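Local atomic coordinates of gamma-glutamyltranspeptidase (Streptomyces lincolnensis, PDB entry 6J3I), a protein that probably transfers or hydrolyses gamma-glutamyl groups, as a gamma-glutamyltranspeptidase homologue of the Ntn-hydrolase clan related to LmbA. Residues C76-A81 with G476-T481; G59-L64 with A436-G441; A224-A229 with G243-A248; R418-H423 with R480-P485. The protein carries 1 engineered substitution. All blocks are in the same frame, centred on the assembly; numbering follows the deposited sequence.

How the contacts relate
Contacts 2 and 4 lie near the centre of the chain, contact 1 somewhat farther out, and contact 3 apart. Contacts 2 and 4 are wholly buried, their centres about 7 Å apart; contact 1 is mostly buried but opens at one end, and contact 3 sits on the rim, its centre about 24 Å from that of contact 4. Contacts 1 and 2 use the neighbouring strands 73-77 and 61-66, while contacts 1 and 4 share Arg480 and Thr481. Chemistry follows place: contact 2 relies on strand-like backbone bonds, contact 4 on one carboxylate-hydroxyl bond without any backbone pairing, contact 1 mixes backbone bonds with arginine and glutamine side chains, and contact 3 is chiefly apolar.

Contact 1: C76-A81 with G476-T481; sequences CGQGVA and GRRPRT
Gln78 and Thr481 form the tightly packed end of this contact. The Gln78 chain leaves the backbone extended and then bends at chi2 (63°), which brings its amide to Thr481: OG1 donates to Gln78 OE1 over 2.9 Å, with a C=O...donor angle of 149° and the donor tilted from the carbonyl plane. Behind the amide, Gln78 CG rests on Arg478 CB at 3.5 Å, and NE2 passes Pro479 CG at 3.9 Å while making a weak bond to Glu60. With an alanine in place of Gln78, the Thr481 hydroxyl would probably lose its acceptor, and a gap is likely to open beside Arg478 CB. Next to it, Arg478 NE points its N-H at Cys76 SG (3.5 Å, 161° at the hydrogen), and the sulfur lies in the guanidinium plane. The stronger partners of that guanidinium are Glu258 and Asp322, with Trp276 in cation-pi contact, which probably help fix its rotation.

The other end is looser and nearer solvent. Backbone bonds carry it, Ala81 N to Arg477 O at 2.9 Å and Gly476 N to Ala81 O at 3.0 Å. Val80, partly exposed, sets CG1 against Gly476 O at 3.4 Å, whereas the CB of the exposed Arg477 points away. The whole is a loop-to-loop junction of the Ntn-hydrolase core: the chain leaving strand 73-77 is laced to the long loop that leads into strand 486-490.

Contact 2: G59-L64 with A436-G441; sequences GEVPIL and ATPSGG
Ser439 O is gripped twice by the opposing chain, by Glu60 N in a hydrogen bond of 2.9 Å and by a CA-H...O contact from Gly59 CA at 3.2 Å. The bond is returned from Ser439 N to Glu60 O, 3.0 Å long, which makes Glu60 and Ser439 an antiparallel hydrogen-bonded pair. Further along, the pairing slackens. Pro62 has no N-H to give, and its carbonyl receives only a weak bond from Thr437 N, before Ile63 and Ala436 meet as a non-hydrogen-bonded pair.

Side chains fill the space where the bonds thin out. With chi1 of Val61 at 65°, CG1 takes the place between the backbone N and the carbonyl carbon, which leaves CG2 trans to the N, against Pro438 CB at 3.8 Å and near Ala436 CB at 4.0 Å. Trp115, from helix 111-122, packs on Val61, Ile63 and Ala436. At the polar end, the bent Glu60 chain brings OE1 to Gly440 CA at 3.4 Å, while Arg459 forms a salt bridge with the same oxygen; the hydroxyl of Ser439 is turned to Asp420. Closeness here depends on residues without side chains. A CB on Gly59 would run into Ser439 O, and one on Gly440 would run into Glu60 OE1.

Strand 61-66 thus pairs with the end of strand 433-436, and one isolated antiparallel bridge carries the pairing into the irregular chain beyond, within the Ntn-hydrolase core, where Ser439 touches the engineered Ala421.

Contact 3: A224-A229 with G243-A248; sequences ALVRQA and GTLTAA
Gly243 meets the last residue of helix 220-229 through one short bond, its N donating to Ala229 O over 2.7 Å with an angle of 153° at the hydrogen. This is the sole hydrogen bond between the two segments, and a side chain on Gly243 would press against that same carbonyl. Thr244 points its CB away from the helix and packs on Pro82 of a loop. Leu245 then turns back to the helix and meets both Ala229 and Val226. Its CB lies against Ala229 CB at 3.9 Å, and with CG anti to the backbone N (chi1 -151°) the branch extends along the helix, bringing CD1 to 4.0 Å from Val226 CG2. Leu250, in the following helix, also packs on both Leu245 and Val226.

Thr246 occupies the N-cap position of helix 247-252 without a capping bond from its side chain, and the contact here is with its backbone: Val226 CG2 lies 3.7 Å from Thr246 C. The same methyl reaches Ala247 N at 3.6 Å, at the start of helix 247-252. Ala247 itself is exposed, which marks the outer limit of the contact.

The result is a pair of successive helices, 220-229 and 247-252, joined through the small antiparallel hairpin of strands 233-234 and 240-241 at the periphery of the molecule and packed through Val226, Ala229 and Leu245.

Contact 4: R418-H423 with R480-P485; sequences RGDACH and RTTLTP. Engineered in segment 418-423: Ala421 (natural residue Thr).
The backbones of 420-423 and 482-485 run almost in the same direction, 6° apart, yet with Ala421 CA 7.5 Å from Leu483 CA they share no backbone hydrogen bond, and side chains bridge the gap. In this family of Ntn hydrolases, self-cleavage normally frees a threonine nucleophile; the engineered Ala421 replaces a threonine, and its peptide bond to Asp420 is intact, consistent with this being the processing site.

Asp420 has CG anti to its N (chi1 171°), which carries the carboxylate across to Thr482. Thr482 OG1 donates to Asp420 OD2 over 2.7 Å, arriving from above the carboxylate plane, 36° out of it. The other oxygen, OD1, hydrogen-bonds Ser439 OG and pairs with Arg459, which adds two further partners to the carboxylate. An alanine in place of Asp420 is likely to leave Thr482 OG1 without its mate and Arg459 short of one negative neighbour.

Leu483 inserts CD2 beside this carboxylate, 3.6 Å from Asp420 OD2, and meets Ala421 CB at 3.7 Å. Pro62, from strand 61-66, backs both Leu483 and Pro485. At the far end, the His423 ring is approached at its edge, in plane, where NE2 stands 3.9 Å from Pro485 CB.

Contact 1: C76-A81 with G476-T481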
loop_
_atom_site.group_PDB
_atom_site.type_symbol
_atom_site.label_atom_id
_atom_site.label_comp_id
_atom_site.label_asym_id
_atom_site.label_seq_id
_atom_site.Cartn_x
_atom_site.Cartn_y
_atom_site.Cartn_z
ATOM N N CYS A 76 6.165 -5.827 -9.806
ATOM C CA CYS A 76 5.048 -6.427 -9.103
ATOM C C CYS A 76 5.534 -7.382 -8.042
ATOM O O CYS A 76 5.903 -8.520 -8.346
ATOM C CB CYS A 76 4.151 -7.188 -10.065
ATOM S SG CYS A 76 2.873 -8.110 -9.185
ATOM N N GLY A 77 5.515 -6.920 -6.795
ATOM C CA GLY A 77 5.776 -7.784 -5.646
ATOM C C GLY A 77 4.518 -8.189 -4.900
ATOM O O GLY A 77 4.562 -8.404 -3.681
ATOM N N GLN A 78 3.395 -8.265 -5.617
ATOM C CA GLN A 78 2.164 -8.811 -5.075
ATOM C C GLN A 78 2.131 -10.283 -5.441
ATOM O O GLN A 78 2.050 -10.643 -6.613
ATOM C CB GLN A 78 0.934 -8.078 -5.631
ATOM C CG GLN A 78 -0.409 -8.639 -5.159
ATOM C CD GLN A 78 -0.605 -8.519 -3.659
ATOM O OE1 GLN A 78 -0.798 -7.430 -3.146
ATOM N NE2 GLN A 78 -0.544 -9.642 -2.950
ATOM N N GLY A 79 2.194 -11.130 -4.424
ATOM C CA GLY A 79 2.127 -12.567 -4.619
ATOM C C GLY A 79 0.736 -13.079 -4.945
ATOM O O GLY A 79 -0.259 -12.356 -4.844
ATOM N N VAL A 80 0.690 -14.352 -5.315
ATOM C CA VAL A 80 -0.529 -14.998 -5.762
ATOM C C VAL A 80 -1.132 -15.877 -4.681
ATOM O O VAL A 80 -0.500 -16.177 -3.670
ATOM C CB VAL A 80 -0.292 -15.841 -7.038
ATOM C CG1 VAL A 80 0.184 -14.950 -8.181
ATOM C CG2 VAL A 80 0.683 -16.991 -6.802
ATOM N N ALA A 81 -2.376 -16.279 -4.911
ATOM C CA ALA A 81 -3.013 -17.303 -4.095
ATOM C C ALA A 81 -2.340 -18.649 -4.393
ATOM O O ALA A 81 -1.921 -18.888 -5.523
ATOM C CB ALA A 81 -4.511 -17.380 -4.387
ATOM N N GLY A 476 -2.954 -19.166 -8.351
ATOM C CA GLY A 476 -1.995 -18.494 -9.234
ATOM C C GLY A 476 -2.306 -17.054 -9.623
ATOM O O GLY A 476 -1.678 -16.496 -10.539
ATOM N N ARG A 477 -3.269 -16.450 -8.932
ATOM C CA ARG A 477 -3.718 -15.090 -9.231
ATOM C C ARG A 477 -3.499 -14.221 -8.020
ATOM O O ARG A 477 -3.726 -14.659 -6.883
ATOM C CB ARG A 477 -5.202 -15.074 -9.598
ATOM C CG ARG A 477 -5.454 -15.168 -11.081
ATOM C CD ARG A 477 -4.937 -16.464 -11.675
ATOM N NE ARG A 477 -4.140 -16.180 -12.862
ATOM C CZ ARG A 477 -4.620 -16.084 -14.098
ATOM N NH1 ARG A 477 -5.915 -16.266 -14.355
ATOM N NH2 ARG A 477 -3.786 -15.808 -15.094
ATOM N N ARG A 478 -3.069 -12.985 -8.263
ATOM C CA ARG A 478 -2.961 -12.036 -7.158
ATOM C C ARG A 478 -4.355 -11.577 -6.761
ATOM O O ARG A 478 -5.219 -11.391 -7.614
ATOM C CB ARG A 478 -2.018 -10.840 -7.389
ATOM C CG ARG A 478 -1.825 -10.293 -8.791
ATOM C CD ARG A 478 -0.636 -10.929 -9.495
ATOM N NE ARG A 478 0.141 -9.963 -10.270
ATOM C CZ ARG A 478 -0.176 -9.473 -11.475
ATOM N NH1 ARG A 478 0.648 -8.607 -12.055
ATOM N NH2 ARG A 478 -1.296 -9.818 -12.103
ATOM N N PRO A 479 -4.584 -11.409 -5.452
ATOM C CA PRO A 479 -5.827 -10.786 -5.017
ATOM C C PRO A 479 -5.806 -9.342 -5.465
ATOM O O PRO A 479 -4.716 -8.783 -5.629
ATOM C CB PRO A 479 -5.731 -10.866 -3.494
ATOM C CG PRO A 479 -4.274 -10.834 -3.215
ATOM C CD PRO A 479 -3.649 -11.613 -4.330
ATOM N N ARG A 480 -6.964 -8.725 -5.672
ATOM C CA ARG A 480 -6.925 -7.313 -6.040
ATOM C C ARG A 480 -6.552 -6.491 -4.810
ATOM O O ARG A 480 -7.241 -6.480 -3.783
ATOM C CB ARG A 480 -8.164 -6.807 -6.775
ATOM C CG ARG A 480 -9.213 -6.146 -5.931
ATOM C CD ARG A 480 -9.780 -4.891 -6.543
ATOM N NE ARG A 480 -11.198 -4.941 -6.241
ATOM C CZ ARG A 480 -11.747 -4.712 -5.048
ATOM N NH1 ARG A 480 -11.024 -4.333 -3.993
ATOM N NH2 ARG A 480 -13.060 -4.848 -4.923
ATOM N N THR A 481 -5.424 -5.819 -4.940
ATOM C CA THR A 481 -4.739 -5.254 -3.801
ATOM C C THR A 481 -4.938 -3.750 -3.731
ATOM O O THR A 481 -4.975 -3.072 -4.752
ATOM C CB THR A 481 -3.239 -5.633 -3.821
ATOM O OG1 THR A 481 -2.627 -5.180 -2.617
ATOM C CG2 THR A 481 -2.489 -5.055 -5.027
#

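Contact 2: G59-L64 with A436-G441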
loop_
_atom_site.group_PDB
_atom_site.type_symbol
_atom_site.label_atom_id
_atom_site.label_comp_id
_atom_site.label_asym_id
_atom_site.label_seq_id
_atom_site.Cartn_x
_atom_site.Cartn_y
_atom_site.Cartn_z
ATOM N N GLY A 59 4.974 -9.796 3.576
ATOM C CA GLY A 59 3.906 -9.078 2.892
ATOM C C GLY A 59 4.161 -8.951 1.399
ATOM O O GLY A 59 4.702 -9.863 0.774
ATOM N N GLU A 60 3.786 -7.799 0.849
ATOM C CA GLU A 60 3.777 -7.558 -0.589
ATOM C C GLU A 60 4.135 -6.107 -0.867
ATOM O O GLU A 60 4.131 -5.283 0.040
ATOM C CB GLU A 60 2.405 -7.893 -1.194
ATOM C CG GLU A 60 1.196 -7.461 -0.360
ATOM C CD GLU A 60 0.660 -8.535 0.599
ATOM O OE1 GLU A 60 0.190 -8.145 1.694
ATOM O OE2 GLU A 60 0.663 -9.749 0.268
ATOM N N VAL A 61 4.451 -5.810 -2.125
ATOM C CA VAL A 61 4.855 -4.464 -2.536
ATOM C C VAL A 61 4.755 -4.253 -4.055
ATOM O O VAL A 61 5.374 -4.994 -4.820
ATOM C CB VAL A 61 6.295 -4.128 -2.050
ATOM C CG1 VAL A 61 7.345 -5.022 -2.696
ATOM C CG2 VAL A 61 6.625 -2.661 -2.284
ATOM N N PRO A 62 3.962 -3.251 -4.493
ATOM C CA PRO A 62 4.147 -2.667 -5.817
ATOM C C PRO A 62 5.227 -1.584 -5.786
ATOM O O PRO A 62 5.262 -0.780 -4.856
ATOM C CB PRO A 62 2.774 -2.051 -6.152
ATOM C CG PRO A 62 1.892 -2.307 -4.990
ATOM C CD PRO A 62 2.738 -2.755 -3.848
ATOM N N ILE A 63 6.084 -1.581 -6.803
ATOM C CA ILE A 63 7.153 -0.596 -6.964
ATOM C C ILE A 63 7.002 -0.007 -8.357
ATOM O O ILE A 63 6.879 -0.749 -9.328
ATOM C CB ILE A 63 8.556 -1.241 -6.846
ATOM C CG1 ILE A 63 8.626 -2.158 -5.616
ATOM C CG2 ILE A 63 9.652 -0.166 -6.824
ATOM C CD1 ILE A 63 9.921 -2.931 -5.475
ATOM N N LEU A 64 6.975 1.317 -8.442
ATOM C CA LEU A 64 7.082 2.033 -9.704
ATOM C C LEU A 64 8.496 2.588 -9.735
ATOM O O LEU A 64 8.922 3.229 -8.769
ATOM C CB LEU A 64 6.077 3.186 -9.762
ATOM C CG LEU A 64 4.626 2.887 -10.158
ATOM C CD1 LEU A 64 3.733 4.045 -9.748
ATOM C CD2 LEU A 64 4.488 2.637 -11.652
ATOM N N ALA A 436 7.156 3.216 -3.683
ATOM C CA ALA A 436 6.727 1.876 -3.266
ATOM C C ALA A 436 5.790 1.960 -2.074
ATOM O O ALA A 436 6.007 2.765 -1.170
ATOM C CB ALA A 436 7.937 1.021 -2.918
ATOM N N THR A 437 4.754 1.125 -2.064
ATOM C CA THR A 437 3.880 1.010 -0.888
ATOM C C THR A 437 3.876 -0.445 -0.428
ATOM O O THR A 437 3.038 -1.233 -0.862
ATOM C CB THR A 437 2.473 1.664 -1.066
ATOM O OG1 THR A 437 1.427 0.810 -0.595
ATOM C CG2 THR A 437 2.211 2.010 -2.481
ATOM N N PRO A 438 4.858 -0.805 0.428
ATOM C CA PRO A 438 4.893 -2.134 1.028
ATOM C C PRO A 438 3.903 -2.262 2.183
ATOM O O PRO A 438 3.642 -1.295 2.904
ATOM C CB PRO A 438 6.339 -2.270 1.527
ATOM C CG PRO A 438 6.776 -0.880 1.785
ATOM C CD PRO A 438 6.050 -0.014 0.796
ATOM N N SER A 439 3.388 -3.473 2.344
ATOM C CA SER A 439 2.343 -3.773 3.294
ATOM C C SER A 439 2.349 -5.258 3.595
ATOM O O SER A 439 3.176 -6.001 3.059
ATOM C CB SER A 439 0.999 -3.418 2.683
ATOM O OG SER A 439 0.015 -3.288 3.685
ATOM N N GLY A 440 1.419 -5.673 4.453
ATOM C CA GLY A 440 1.172 -7.078 4.721
ATOM C C GLY A 440 2.219 -7.691 5.612
ATOM O O GLY A 440 3.309 -7.143 5.788
ATOM N N GLY A 441 1.873 -8.835 6.182
ATOM C CA GLY A 441 2.747 -9.531 7.114
ATOM C C GLY A 441 2.867 -8.815 8.443
ATOM O O GLY A 441 3.886 -8.938 9.143
#

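Contact 3: A224-A229 with G243-A248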
loop_
_atom_site.group_PDB
_atom_site.type_symbol
_atom_site.label_atom_id
_atom_site.label_comp_id
_atom_site.label_asym_id
_atom_site.label_seq_id
_atom_site.Cartn_x
_atom_site.Cartn_y
_atom_site.Cartn_z
ATOM N N ALA A 224 10.224 -22.858 6.972
ATOM C CA ALA A 224 9.522 -22.345 8.150
ATOM C C ALA A 224 8.115 -21.800 7.855
ATOM O O ALA A 224 7.188 -22.028 8.634
ATOM C CB ALA A 224 10.363 -21.277 8.827
ATOM N N LEU A 225 7.971 -21.085 6.739
ATOM C CA LEU A 225 6.698 -20.471 6.358
ATOM C C LEU A 225 5.621 -21.537 6.135
ATOM O O LEU A 225 4.546 -21.479 6.736
ATOM C CB LEU A 225 6.870 -19.612 5.098
ATOM C CG LEU A 225 7.805 -18.404 5.252
ATOM C CD1 LEU A 225 8.313 -17.924 3.910
ATOM C CD2 LEU A 225 7.139 -17.260 5.993
ATOM N N VAL A 226 5.950 -22.517 5.294
ATOM C CA VAL A 226 5.068 -23.657 4.957
ATOM C C VAL A 226 4.658 -24.436 6.209
ATOM O O VAL A 226 3.498 -24.800 6.384
ATOM C CB VAL A 226 5.780 -24.604 3.950
ATOM C CG1 VAL A 226 5.009 -25.902 3.718
ATOM C CG2 VAL A 226 5.982 -23.902 2.616
ATOM N N ARG A 227 5.645 -24.694 7.053
ATOM C CA ARG A 227 5.456 -25.397 8.320
ATOM C C ARG A 227 4.434 -24.635 9.189
ATOM O O ARG A 227 3.478 -25.222 9.688
ATOM C CB ARG A 227 6.814 -25.536 9.027
ATOM C CG ARG A 227 6.874 -26.531 10.174
ATOM C CD ARG A 227 8.248 -26.513 10.857
ATOM N NE ARG A 227 9.329 -26.923 9.943
ATOM C CZ ARG A 227 10.479 -26.275 9.719
ATOM N NH1 ARG A 227 10.799 -25.150 10.364
ATOM N NH2 ARG A 227 11.347 -26.779 8.845
ATOM N N GLN A 228 4.637 -23.327 9.322
ATOM C CA GLN A 228 3.704 -22.442 10.040
ATOM C C GLN A 228 2.329 -22.419 9.379
ATOM O O GLN A 228 1.316 -22.521 10.065
ATOM C CB GLN A 228 4.226 -20.993 10.077
ATOM C CG GLN A 228 4.040 -20.157 11.355
ATOM C CD GLN A 228 3.073 -20.663 12.402
ATOM O OE1 GLN A 228 1.865 -20.620 12.230
ATOM N NE2 GLN A 228 3.610 -21.076 13.532
ATOM N N ALA A 229 2.306 -22.283 8.050
ATOM C CA ALA A 229 1.054 -22.206 7.286
ATOM C C ALA A 229 0.190 -23.435 7.498
ATOM O O ALA A 229 -1.033 -23.331 7.529
ATOM C CB ALA A 229 1.335 -22.018 5.804
ATOM N N GLY A 243 -3.516 -23.514 6.370
ATOM C CA GLY A 243 -3.276 -22.936 5.045
ATOM C C GLY A 243 -2.983 -24.010 4.014
ATOM O O GLY A 243 -2.456 -25.075 4.351
ATOM N N THR A 244 -3.321 -23.726 2.758
ATOM C CA THR A 244 -3.035 -24.630 1.627
ATOM C C THR A 244 -1.647 -24.396 1.004
ATOM O O THR A 244 -1.149 -25.226 0.238
ATOM C CB THR A 244 -4.122 -24.507 0.532
ATOM O OG1 THR A 244 -4.067 -23.215 -0.090
ATOM C CG2 THR A 244 -5.513 -24.732 1.133
ATOM N N LEU A 245 -1.054 -23.250 1.325
ATOM C CA LEU A 245 0.324 -22.891 0.975
ATOM C C LEU A 245 1.309 -24.057 1.037
ATOM O O LEU A 245 1.303 -24.837 1.985
ATOM C CB LEU A 245 0.803 -21.779 1.925
ATOM C CG LEU A 245 1.855 -20.732 1.532
ATOM C CD1 LEU A 245 3.217 -21.045 2.125
ATOM C CD2 LEU A 245 1.965 -20.469 0.035
ATOM N N THR A 246 2.182 -24.125 0.040
ATOM C CA THR A 246 2.977 -25.316 -0.246
ATOM C C THR A 246 4.418 -24.908 -0.605
ATOM O O THR A 246 4.666 -23.776 -1.015
ATOM C CB THR A 246 2.222 -26.118 -1.348
ATOM O OG1 THR A 246 1.438 -27.150 -0.736
ATOM C CG2 THR A 246 3.115 -26.731 -2.385
ATOM N N ALA A 247 5.367 -25.819 -0.403
ATOM C CA ALA A 247 6.773 -25.615 -0.805
ATOM C C ALA A 247 6.903 -25.207 -2.277
ATOM O O ALA A 247 7.640 -24.270 -2.613
ATOM C CB ALA A 247 7.571 -26.882 -0.557
ATOM N N ALA A 248 6.200 -25.944 -3.139
ATOM C CA ALA A 248 6.085 -25.647 -4.578
ATOM C C ALA A 248 5.518 -24.264 -4.971
ATOM O O ALA A 248 6.042 -23.641 -5.905
ATOM C CB ALA A 248 5.290 -26.747 -5.273
#

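Contact 4: R418-H423 with R480-P485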
loop_
_atom_site.group_PDB
_atom_site.type_symbol
_atom_site.label_atom_id
_atom_site.label_comp_id
_atom_site.label_asym_id
_atom_site.label_seq_id
_atom_site.Cartn_x
_atom_site.Cartn_y
_atom_site.Cartn_z
ATOM N N ARG A 418 -8.180 -2.747 9.337
ATOM C CA ARG A 418 -8.383 -1.872 8.190
ATOM C C ARG A 418 -7.054 -1.205 7.823
ATOM O O ARG A 418 -6.673 -1.191 6.651
ATOM C CB ARG A 418 -9.444 -0.819 8.514
ATOM N N GLY A 419 -6.372 -0.650 8.836
ATOM C CA GLY A 419 -5.034 -0.015 8.702
ATOM C C GLY A 419 -4.093 -0.838 7.848
ATOM O O GLY A 419 -3.976 -2.062 8.050
ATOM N N ASP A 420 -3.441 -0.184 6.889
ATOM C CA ASP A 420 -2.790 -0.910 5.800
ATOM C C ASP A 420 -1.607 -0.156 5.252
ATOM O O ASP A 420 -1.762 0.945 4.734
ATOM C CB ASP A 420 -3.817 -1.162 4.691
ATOM C CG ASP A 420 -3.205 -1.716 3.404
ATOM O OD1 ASP A 420 -2.401 -2.658 3.465
ATOM O OD2 ASP A 420 -3.569 -1.232 2.319
ATOM N N ALA A 421 -0.432 -0.760 5.382
ATOM C CA ALA A 421 0.758 -0.395 4.591
ATOM C C ALA A 421 1.625 0.758 5.095
ATOM O O ALA A 421 1.276 1.530 6.000
ATOM C CB ALA A 421 0.390 -0.142 3.118
ATOM N N CYS A 422 2.785 0.821 4.451
ATOM C CA CYS A 422 3.710 1.925 4.517
ATOM C C CYS A 422 3.874 2.516 3.131
ATOM O O CYS A 422 3.338 2.001 2.140
ATOM C CB CYS A 422 5.063 1.417 5.009
ATOM S SG CYS A 422 4.993 0.643 6.632
ATOM N N HIS A 423 4.620 3.612 3.077
ATOM C CA HIS A 423 5.061 4.175 1.815
ATOM C C HIS A 423 6.483 4.731 1.886
ATOM O O HIS A 423 6.978 5.092 2.952
ATOM C CB HIS A 423 4.098 5.240 1.285
ATOM C CG HIS A 423 4.272 5.486 -0.175
ATOM N ND1 HIS A 423 5.026 6.523 -0.679
ATOM C CD2 HIS A 423 3.889 4.750 -1.239
ATOM C CE1 HIS A 423 5.054 6.434 -1.996
ATOM N NE2 HIS A 423 4.372 5.369 -2.362
ATOM N N ARG A 480 -6.964 -8.725 -5.672
ATOM C CA ARG A 480 -6.925 -7.313 -6.040
ATOM C C ARG A 480 -6.552 -6.491 -4.810
ATOM O O ARG A 480 -7.241 -6.480 -3.783
ATOM C CB ARG A 480 -8.164 -6.807 -6.775
ATOM C CG ARG A 480 -9.213 -6.146 -5.931
ATOM C CD ARG A 480 -9.780 -4.891 -6.543
ATOM N NE ARG A 480 -11.198 -4.941 -6.241
ATOM C CZ ARG A 480 -11.747 -4.712 -5.048
ATOM N NH1 ARG A 480 -11.024 -4.333 -3.993
ATOM N NH2 ARG A 480 -13.060 -4.848 -4.923
ATOM N N THR A 481 -5.424 -5.819 -4.940
ATOM C CA THR A 481 -4.739 -5.254 -3.801
ATOM C C THR A 481 -4.938 -3.750 -3.731
ATOM O O THR A 481 -4.975 -3.072 -4.752
ATOM C CB THR A 481 -3.239 -5.633 -3.821
ATOM O OG1 THR A 481 -2.627 -5.180 -2.617
ATOM C CG2 THR A 481 -2.489 -5.055 -5.027
ATOM N N THR A 482 -5.056 -3.246 -2.506
ATOM C CA THR A 482 -5.164 -1.814 -2.242
ATOM C C THR A 482 -3.853 -1.048 -2.436
ATOM O O THR A 482 -3.867 0.175 -2.466
ATOM C CB THR A 482 -5.601 -1.553 -0.792
ATOM O OG1 THR A 482 -4.694 -2.204 0.111
ATOM C CG2 THR A 482 -7.010 -2.052 -0.565
ATOM N N LEU A 483 -2.733 -1.761 -2.554
ATOM C CA LEU A 483 -1.407 -1.137 -2.586
ATOM C C LEU A 483 -1.164 -0.459 -3.920
ATOM O O LEU A 483 -1.190 -1.101 -4.958
ATOM C CB LEU A 483 -0.318 -2.177 -2.311
ATOM C CG LEU A 483 -0.514 -3.001 -1.029
ATOM C CD1 LEU A 483 0.678 -3.914 -0.793
ATOM C CD2 LEU A 483 -0.783 -2.120 0.184
ATOM N N THR A 484 -0.884 0.839 -3.880
ATOM C CA THR A 484 -0.982 1.656 -5.068
ATOM C C THR A 484 -0.082 2.915 -5.049
ATOM O O THR A 484 -0.539 4.038 -4.773
ATOM C CB THR A 484 -2.461 1.991 -5.350
ATOM O OG1 THR A 484 -2.540 2.750 -6.556
ATOM C CG2 THR A 484 -3.117 2.757 -4.194
ATOM N N PRO A 485 1.212 2.737 -5.379
ATOM C CA PRO A 485 2.091 3.903 -5.525
ATOM C C PRO A 485 1.831 4.659 -6.829
ATOM O O PRO A 485 1.063 4.196 -7.678
ATOM C CB PRO A 485 3.489 3.290 -5.520
ATOM C CG PRO A 485 3.296 1.916 -6.059
ATOM C CD PRO A 485 1.894 1.486 -5.751
#